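Local coordinates for protein cruciferin (Brassica napus, PDB 3KGL) that probably stores nutrients in the seed as an 11S globulin, maturing to a hexamer whose subunits are disulfide-linked acidic and basic chains, at residues Phe68-Glu73 / Tyr349-Glu354; Val46-Glu51 / Leu173-Val178; Ile149-Thr154 / Asn290-Ser295. One frame throughout, in Å; residues are numbered along the deposited sequence.

Contact 1 (Phe68-Glu73 / Tyr349-Glu354)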
loop_
_atom_site.group_PDB
_atom_site.type_symbol
_atom_site.label_atom_id
_atom_site.label_comp_id
_atom_site.label_asym_id
_atom_site.label_seq_id
_atom_site.Cartn_x
_atom_site.Cartn_y
_atom_site.Cartn_z
ATOM N N PHE A 68 6.240 -11.860 20.742
ATOM C CA PHE A 68 6.612 -13.217 21.156
ATOM C C PHE A 68 7.147 -13.162 22.585
ATOM O O PHE A 68 7.858 -12.227 22.948
ATOM C CB PHE A 68 7.666 -13.785 20.215
ATOM C CG PHE A 68 8.045 -15.210 20.503
ATOM C CD1 PHE A 68 7.308 -16.257 19.981
ATOM C CD2 PHE A 68 9.164 -15.504 21.272
ATOM C CE1 PHE A 68 7.676 -17.570 20.235
ATOM C CE2 PHE A 68 9.530 -16.805 21.534
ATOM C CZ PHE A 68 8.784 -17.841 21.015
ATOM N N VAL A 69 6.777 -14.141 23.404
ATOM C CA VAL A 69 7.279 -14.208 24.771
ATOM C C VAL A 69 8.450 -15.172 24.755
ATOM O O VAL A 69 8.280 -16.353 24.467
ATOM C CB VAL A 69 6.203 -14.693 25.762
ATOM C CG1 VAL A 69 5.137 -13.628 25.974
ATOM C CG2 VAL A 69 5.567 -15.937 25.238
ATOM N N ALA A 70 9.644 -14.656 25.031
ATOM C CA ALA A 70 10.868 -15.422 24.833
ATOM C C ALA A 70 11.299 -16.097 26.115
ATOM O O ALA A 70 11.761 -17.235 26.096
ATOM C CB ALA A 70 11.967 -14.530 24.321
ATOM N N LYS A 71 11.157 -15.373 27.222
ATOM C CA LYS A 71 11.475 -15.887 28.549
ATOM C C LYS A 71 10.392 -15.438 29.514
ATOM O O LYS A 71 10.062 -14.258 29.581
ATOM C CB LYS A 71 12.834 -15.360 29.059
ATOM C CG LYS A 71 13.913 -15.147 27.998
ATOM C CD LYS A 71 15.337 -15.127 28.584
ATOM C CE LYS A 71 15.890 -16.547 28.692
ATOM N NZ LYS A 71 15.498 -17.417 27.525
ATOM N N GLY A 72 9.836 -16.370 30.270
ATOM C CA GLY A 72 9.041 -15.967 31.404
ATOM C C GLY A 72 7.586 -16.309 31.269
ATOM O O GLY A 72 7.198 -17.123 30.432
ATOM N N GLU A 73 6.782 -15.665 32.105
ATOM C CA GLU A 73 5.377 -15.991 32.235
ATOM C C GLU A 73 4.709 -14.768 32.848
ATOM O O GLU A 73 5.346 -14.025 33.591
ATOM C CB GLU A 73 5.226 -17.212 33.152
ATOM C CG GLU A 73 4.060 -18.147 32.828
ATOM C CD GLU A 73 4.264 -19.564 33.378
ATOM O OE1 GLU A 73 3.268 -20.322 33.489
ATOM O OE2 GLU A 73 5.424 -19.923 33.690
ATOM N N TYR A 349 15.288 -13.532 15.273
ATOM C CA TYR A 349 15.732 -13.304 16.639
ATOM C C TYR A 349 16.104 -14.635 17.272
ATOM O O TYR A 349 15.349 -15.607 17.186
ATOM C CB TYR A 349 14.632 -12.587 17.431
ATOM C CG TYR A 349 14.921 -12.288 18.887
ATOM C CD1 TYR A 349 15.594 -11.135 19.266
ATOM C CD2 TYR A 349 14.470 -13.142 19.888
ATOM C CE1 TYR A 349 15.840 -10.854 20.612
ATOM C CE2 TYR A 349 14.706 -12.875 21.229
ATOM C CZ TYR A 349 15.386 -11.730 21.587
ATOM O OH TYR A 349 15.604 -11.481 22.922
ATOM N N VAL A 350 17.288 -14.679 17.880
ATOM C CA VAL A 350 17.741 -15.865 18.580
ATOM C C VAL A 350 17.243 -15.785 20.019
ATOM O O VAL A 350 17.455 -14.781 20.694
ATOM C CB VAL A 350 19.270 -15.935 18.559
ATOM C CG1 VAL A 350 19.776 -17.190 19.279
ATOM C CG2 VAL A 350 19.747 -15.901 17.136
ATOM N N THR A 351 16.557 -16.823 20.487
ATOM C CA THR A 351 16.090 -16.834 21.868
ATOM C C THR A 351 16.966 -17.737 22.719
ATOM O O THR A 351 16.952 -17.639 23.940
ATOM C CB THR A 351 14.604 -17.266 22.005
ATOM O OG1 THR A 351 14.426 -18.609 21.537
ATOM C CG2 THR A 351 13.703 -16.339 21.226
ATOM N N ASP A 352 17.743 -18.600 22.069
ATOM C CA ASP A 352 18.520 -19.605 22.783
ATOM C C ASP A 352 19.667 -20.160 21.952
ATOM O O ASP A 352 19.462 -20.707 20.867
ATOM C CB ASP A 352 17.611 -20.758 23.208
ATOM C CG ASP A 352 16.622 -20.357 24.282
ATOM O OD1 ASP A 352 17.098 -19.984 25.381
ATOM O OD2 ASP A 352 15.386 -20.420 24.030
ATOM N N GLY A 353 20.881 -20.030 22.470
ATOM C CA GLY A 353 22.021 -20.639 21.823
ATOM C C GLY A 353 22.572 -19.924 20.603
ATOM O O GLY A 353 22.409 -18.715 20.415
ATOM N N GLU A 354 23.236 -20.697 19.761
ATOM C CA GLU A 354 24.063 -20.134 18.723
ATOM C C GLU A 354 23.929 -20.950 17.452
ATOM O O GLU A 354 23.724 -22.161 17.495
ATOM C CB GLU A 354 25.535 -20.163 19.156
ATOM C CG GLU A 354 25.884 -19.334 20.377
ATOM C CD GLU A 354 27.206 -18.587 20.213
ATOM O OE1 GLU A 354 27.584 -17.813 21.127
ATOM O OE2 GLU A 354 27.862 -18.765 19.160
#
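Ala70 and Thr351 meet methyl to methyl where the two cupin domains of this bicupin lie against each other. Strands 65-71 and 346-352 hold matching places in the sheets of their domains and face one another, their short segments 8.0 Å apart at closest approach and crossing at 41°. The packed part is apolar. Thr351 CG2 comes to 4.0 Å from Ala70 CB, and the same methyl lies 4.2 Å from Phe68 CE2, obliquely to the ring. With OG1 between the backbone N and the carbonyl carbon (chi1 62°), CG2 swings beside the backbone N, up against Ala70, while OG1 bonds Arg327. Tyr349 adds its CE2 loosely to Ala70 CB, and its hydroxyl goes to Arg47. Strand 394-401 backs this core, touching Phe68 through Ile398 and Phe400.

Toward the partly exposed end the two chains spread. Each strand has a classic beta bulge here, Ala70 and Lys71 opposite Val174, Thr351 and Asp352 opposite Arg396. Asp352 OD2 is paired with Arg396, and its other oxygen faces the lysine. The bent Lys71 chain crosses at a slant to bring NZ within 3.7 Å of Asp352 OD1, a long salt bridge.

Contact 2 (Val46-Glu51 / Leu173-Val178)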
loop_
_atom_site.group_PDB
_atom_site.type_symbol
_atom_site.label_atom_id
_atom_site.label_comp_id
_atom_site.label_asym_id
_atom_site.label_seq_id
_atom_site.Cartn_x
_atom_site.Cartn_y
_atom_site.Cartn_z
ATOM N N VAL A 46 11.707 -4.445 19.136
ATOM C CA VAL A 46 11.816 -3.975 20.513
ATOM C C VAL A 46 11.715 -5.153 21.446
ATOM O O VAL A 46 11.094 -6.154 21.115
ATOM C CB VAL A 46 10.702 -2.970 20.880
ATOM C CG1 VAL A 46 9.346 -3.576 20.616
ATOM C CG2 VAL A 46 10.816 -2.541 22.338
ATOM N N ARG A 47 12.334 -5.042 22.613
ATOM C CA ARG A 47 12.252 -6.097 23.607
ATOM C C ARG A 47 11.852 -5.462 24.906
ATOM O O ARG A 47 12.515 -4.551 25.368
ATOM C CB ARG A 47 13.597 -6.786 23.792
ATOM C CG ARG A 47 13.617 -7.746 24.958
ATOM C CD ARG A 47 15.016 -7.935 25.515
ATOM N NE ARG A 47 15.828 -8.799 24.675
ATOM C CZ ARG A 47 16.972 -8.440 24.112
ATOM N NH1 ARG A 47 17.469 -7.228 24.302
ATOM N NH2 ARG A 47 17.625 -9.309 23.358
ATOM N N TYR A 48 10.748 -5.922 25.479
ATOM C CA TYR A 48 10.395 -5.547 26.833
ATOM C C TYR A 48 11.115 -6.510 27.746
ATOM O O TYR A 48 11.004 -7.724 27.557
ATOM C CB TYR A 48 8.899 -5.718 27.078
ATOM C CG TYR A 48 7.989 -4.912 26.185
ATOM C CD1 TYR A 48 8.397 -3.698 25.648
ATOM C CD2 TYR A 48 6.701 -5.352 25.912
ATOM C CE1 TYR A 48 7.555 -2.954 24.842
ATOM C CE2 TYR A 48 5.857 -4.619 25.115
ATOM C CZ TYR A 48 6.282 -3.420 24.582
ATOM O OH TYR A 48 5.428 -2.692 23.787
ATOM N N ILE A 49 11.854 -5.994 28.728
ATOM C CA ILE A 49 12.368 -6.858 29.799
ATOM C C ILE A 49 11.777 -6.520 31.155
ATOM O O ILE A 49 12.269 -5.612 31.832
ATOM C CB ILE A 49 13.876 -6.793 29.960
ATOM C CG1 ILE A 49 14.568 -6.735 28.601
ATOM C CG2 ILE A 49 14.304 -7.992 30.714
ATOM C CD1 ILE A 49 16.014 -7.160 28.635
ATOM N N ILE A 50 10.744 -7.266 31.553
ATOM C CA ILE A 50 9.941 -6.904 32.720
ATOM C C ILE A 50 10.312 -7.685 33.983
ATOM O O ILE A 50 10.300 -8.919 33.992
ATOM C CB ILE A 50 8.433 -7.035 32.439
ATOM C CG1 ILE A 50 8.089 -6.372 31.106
ATOM C CG2 ILE A 50 7.644 -6.388 33.561
ATOM C CD1 ILE A 50 6.838 -6.899 30.477
ATOM N N GLU A 51 10.635 -6.949 35.047
ATOM C CA GLU A 51 11.088 -7.545 36.301
ATOM C C GLU A 51 9.918 -8.117 37.076
ATOM O O GLU A 51 8.816 -8.203 36.551
ATOM C CB GLU A 51 11.837 -6.515 37.153
ATOM C CG GLU A 51 13.239 -6.194 36.661
ATOM C CD GLU A 51 14.116 -7.440 36.517
ATOM O OE1 GLU A 51 13.671 -8.547 36.910
ATOM O OE2 GLU A 51 15.257 -7.311 36.011
ATOM N N LEU A 173 10.213 -11.595 32.860
ATOM C CA LEU A 173 9.365 -11.847 31.705
ATOM C C LEU A 173 9.891 -11.061 30.514
ATOM O O LEU A 173 10.040 -9.837 30.587
ATOM C CB LEU A 173 7.933 -11.416 32.010
ATOM C CG LEU A 173 6.987 -11.281 30.825
ATOM C CD1 LEU A 173 6.650 -12.641 30.233
ATOM C CD2 LEU A 173 5.757 -10.557 31.289
ATOM N N VAL A 174 10.178 -11.758 29.420
ATOM C CA VAL A 174 10.770 -11.114 28.256
ATOM C C VAL A 174 9.846 -11.228 27.064
ATOM O O VAL A 174 9.661 -12.309 26.517
ATOM C CB VAL A 174 12.141 -11.729 27.883
ATOM C CG1 VAL A 174 12.582 -11.215 26.546
ATOM C CG2 VAL A 174 13.182 -11.389 28.921
ATOM N N ILE A 175 9.250 -10.110 26.669
ATOM C CA ILE A 175 8.505 -10.087 25.428
ATOM C C ILE A 175 9.369 -9.420 24.350
ATOM O O ILE A 175 10.076 -8.443 24.616
ATOM C CB ILE A 175 7.103 -9.395 25.543
ATOM C CG1 ILE A 175 6.231 -10.053 26.614
ATOM C CG2 ILE A 175 6.352 -9.495 24.224
ATOM C CD1 ILE A 175 6.166 -9.292 27.914
ATOM N N VAL A 176 9.314 -9.986 23.145
ATOM C CA VAL A 176 9.999 -9.466 21.976
ATOM C C VAL A 176 8.948 -9.152 20.891
ATOM O O VAL A 176 8.003 -9.924 20.713
ATOM C CB VAL A 176 11.051 -10.487 21.525
ATOM C CG1 VAL A 176 10.932 -10.810 20.048
ATOM C CG2 VAL A 176 12.444 -9.992 21.904
ATOM N N SER A 177 9.086 -8.009 20.204
ATOM C CA SER A 177 8.023 -7.477 19.327
ATOM C C SER A 177 8.534 -6.905 18.006
ATOM O O SER A 177 9.506 -6.154 17.993
ATOM C CB SER A 177 7.237 -6.353 20.027
ATOM O OG SER A 177 6.441 -6.813 21.105
ATOM N N VAL A 178 7.861 -7.227 16.900
ATOM C CA VAL A 178 8.121 -6.530 15.640
ATOM C C VAL A 178 7.053 -5.465 15.405
ATOM O O VAL A 178 5.884 -5.671 15.715
ATOM C CB VAL A 178 8.176 -7.481 14.413
ATOM C CG1 VAL A 178 6.821 -8.048 14.125
ATOM C CG2 VAL A 178 8.694 -6.738 13.175
#
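Ile50 and Ile175 slant across each other, CD1 of Ile50 reaching CD1 of Ile175 at 3.6 Å, a diagonal contact between residues not directly paired. Against its true partner Leu173, Ile50 runs alongside, both chains pointing the same way, with Ile50 CD1 and Leu173 CD2 3.9 Å apart. Tyr48 is turned differently: its ring leans obliquely against Ile175, CD2 lying 4.1 Å from Ile175 CB. With chi1 at -60°, CG sits beside the backbone N and the ring can stack on Tyr56, while OH bonds a glycerol, probably from the crystallisation liquor.

All this happens on the inner face of the cupin jelly roll, where Phe165 of strand 162-166 packs against Tyr48, Ile50 and Ile175. Strands 43-50 and 173-180 are antiparallel neighbours here, and the straightest rung is Ile50 N to Leu173 O, 2.8 Å; that from Ile175 N to Tyr48 O is weak.

On the other face Ile49 and Val174 lie side by side, CG2 to CG2 at 4.0 Å. Arg47 crosses Val174, its CG 4.0 Å from Val174 CG1, and the edge of its guanidinium lies near that same methyl. CG of Arg47 lies opposite the backbone N (chi1 171°), which lays the chain across Val174; a bend at chi3 then turns the guanidinium to its salt bridge with Glu29. Val176 CG2 supports the base of the arginine, 3.9 Å from Arg47 CB.

Contact 3 (Ile149-Thr154 / Asn290-Ser295)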
loop_
_atom_site.group_PDB
_atom_site.type_symbol
_atom_site.label_atom_id
_atom_site.label_comp_id
_atom_site.label_asym_id
_atom_site.label_seq_id
_atom_site.Cartn_x
_atom_site.Cartn_y
_atom_site.Cartn_z
ATOM N N ILE A 149 -0.026 -15.545 29.922
ATOM C CA ILE A 149 0.951 -15.803 28.874
ATOM C C ILE A 149 2.167 -16.536 29.427
ATOM O O ILE A 149 2.596 -16.293 30.562
ATOM C CB ILE A 149 1.403 -14.505 28.187
ATOM C CG1 ILE A 149 1.841 -13.475 29.229
ATOM C CG2 ILE A 149 0.288 -13.942 27.338
ATOM C CD1 ILE A 149 2.474 -12.257 28.633
ATOM N N ARG A 150 2.698 -17.448 28.618
ATOM C CA ARG A 150 3.873 -18.237 28.972
ATOM C C ARG A 150 4.782 -18.249 27.768
ATOM O O ARG A 150 4.369 -17.863 26.684
ATOM C CB ARG A 150 3.486 -19.681 29.320
ATOM C CG ARG A 150 2.471 -20.300 28.368
ATOM C CD ARG A 150 2.740 -21.774 28.095
ATOM N NE ARG A 150 1.718 -22.314 27.202
ATOM C CZ ARG A 150 1.895 -23.333 26.365
ATOM N NH1 ARG A 150 3.072 -23.954 26.300
ATOM N NH2 ARG A 150 0.893 -23.722 25.575
ATOM N N THR A 151 6.008 -18.722 27.951
ATOM C CA THR A 151 6.985 -18.735 26.868
ATOM C C THR A 151 6.463 -19.443 25.614
ATOM O O THR A 151 5.875 -20.519 25.690
ATOM C CB THR A 151 8.320 -19.324 27.338
ATOM O OG1 THR A 151 8.943 -18.400 28.247
ATOM C CG2 THR A 151 9.246 -19.571 26.167
ATOM N N GLY A 152 6.654 -18.805 24.463
ATOM C CA GLY A 152 6.229 -19.372 23.199
ATOM C C GLY A 152 4.933 -18.786 22.671
ATOM O O GLY A 152 4.596 -18.954 21.494
ATOM N N ASP A 153 4.188 -18.107 23.535
ATOM C CA ASP A 153 2.968 -17.455 23.091
ATOM C C ASP A 153 3.320 -16.422 22.025
ATOM O O ASP A 153 4.296 -15.691 22.150
ATOM C CB ASP A 153 2.231 -16.772 24.252
ATOM C CG ASP A 153 1.502 -17.751 25.162
ATOM O OD1 ASP A 153 1.123 -18.852 24.699
ATOM O OD2 ASP A 153 1.302 -17.404 26.349
ATOM N N THR A 154 2.516 -16.370 20.974
ATOM C CA THR A 154 2.684 -15.374 19.940
ATOM C C THR A 154 1.421 -14.516 19.864
ATOM O O THR A 154 0.346 -15.013 19.547
ATOM C CB THR A 154 2.981 -16.045 18.602
ATOM O OG1 THR A 154 3.965 -17.068 18.807
ATOM C CG2 THR A 154 3.506 -15.023 17.588
ATOM N N ASN A 290 0.417 -20.482 20.760
ATOM C CA ASN A 290 1.728 -20.922 21.246
ATOM C C ASN A 290 2.553 -21.726 20.238
ATOM O O ASN A 290 2.154 -22.810 19.805
ATOM C CB ASN A 290 1.618 -21.666 22.582
ATOM C CG ASN A 290 2.970 -21.882 23.234
ATOM O OD1 ASN A 290 3.756 -22.726 22.791
ATOM N ND2 ASN A 290 3.256 -21.111 24.291
ATOM N N LEU A 291 3.714 -21.179 19.885
ATOM C CA LEU A 291 4.555 -21.739 18.837
ATOM C C LEU A 291 5.529 -22.783 19.365
ATOM O O LEU A 291 6.154 -23.500 18.583
ATOM C CB LEU A 291 5.312 -20.623 18.119
ATOM C CG LEU A 291 4.473 -19.847 17.117
ATOM C CD1 LEU A 291 5.340 -18.880 16.352
ATOM C CD2 LEU A 291 3.795 -20.835 16.192
ATOM N N ASP A 292 5.660 -22.868 20.687
ATOM C CA ASP A 292 6.457 -23.926 21.311
ATOM C C ASP A 292 5.692 -25.254 21.390
ATOM O O ASP A 292 6.136 -26.202 22.039
ATOM C CB ASP A 292 6.926 -23.498 22.697
ATOM C CG ASP A 292 8.152 -22.616 22.645
ATOM O OD1 ASP A 292 8.814 -22.596 21.584
ATOM O OD2 ASP A 292 8.453 -21.952 23.661
ATOM N N ASP A 293 4.546 -25.305 20.711
ATOM C CA ASP A 293 3.706 -26.496 20.637
ATOM C C ASP A 293 3.970 -27.254 19.338
ATOM O O ASP A 293 3.459 -26.877 18.277
ATOM C CB ASP A 293 2.230 -26.095 20.703
ATOM C CG ASP A 293 1.341 -27.203 21.233
ATOM O OD1 ASP A 293 1.591 -28.392 20.910
ATOM O OD2 ASP A 293 0.388 -26.872 21.976
ATOM N N PRO A 294 4.782 -28.322 19.422
ATOM C CA PRO A 294 5.200 -29.201 18.318
ATOM C C PRO A 294 4.073 -30.006 17.656
ATOM O O PRO A 294 4.286 -30.546 16.570
ATOM C CB PRO A 294 6.185 -30.158 18.993
ATOM C CG PRO A 294 6.677 -29.423 20.166
ATOM C CD PRO A 294 5.511 -28.632 20.659
ATOM N N SER A 295 2.912 -30.098 18.296
ATOM C CA SER A 295 1.772 -30.784 17.705
ATOM C C SER A 295 1.201 -29.926 16.584
ATOM O O SER A 295 0.380 -30.386 15.791
ATOM C CB SER A 295 0.701 -31.055 18.759
ATOM O OG SER A 295 1.179 -31.943 19.755
#
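The amide nitrogen ND2 of Asn290 is gripped twice: it gives one bond to Thr151 O at 3.0 Å and another to Asp153 OD1 at 3.1 Å. Both acceptors lie close to the amide plane, so the pair fixes the rotation of the group. The amide meets the Asp153 carboxylate nearly at right angles, coming at OD1 from above the carboxylate plane. The chi1 of Asn290, -168°, carries CG away from its own backbone N and out to the turn.

That turn is a type II beta turn from Arg150 to Asp153. Asp153 OD2 braces it by accepting Arg150 N at 2.7 Å, so one carboxylate ties the start of the turn to the asparagine. The Arg150 side chain bends round to lay a guanidinium face on the amide, planes 8° apart, with ND2 3.3 Å from CZ of Arg150. Losing this amide to an alanine is likely to leave Thr151 O and Asp153 OD1 without this donor and the guanidinium without the flat group it rests on.

Gly152 fits the third position of the turn: a side chain there would run into Asn290 ND2 and Asp292 OD2. Its carbonyl O receives Leu291 N at 2.9 Å, almost straight at the hydrogen (171°). The Leu291 side chain crosses that of Thr154, whose OG1 makes a weak bond to Gly152 O. Asp292 brings OD2 to 3.5 Å from Thr151 CG2, while its OD1 makes a salt bridge with Arg327 of the second cupin.

Asp153 and Asn290 form an antiparallel non-hydrogen-bonded pair, by which strand 288-290 closes the edge of the first cupin sheet beside strand 153-157; strand 65-71 borders the turn through Val69, and strand 305-310 meets Leu291 through Ser308.

All three contacts reach one sheet of the first cupin, in which strands 43-50, 173-180, 65-71, 153-157 and 288-290 follow in that order. Contact 1 stands between the others, its centre 10 Å from that of contact 2 and 11 Å from that of contact 3. Probable backbone bonds join it to both: Phe68 N to Val176 O, 2.6 Å, and Val69 O to Gly152 N, 2.9 Å. Contacts 2 and 3 do not touch; their centres lie 16 Å apart. Tyr349 of the second cupin packs on Val176, touching the Arg47, Val174 and Val176 side of contact 2 at one end. The glycerol, about 3 Å from the Tyr48 side chain, lies by the inner face.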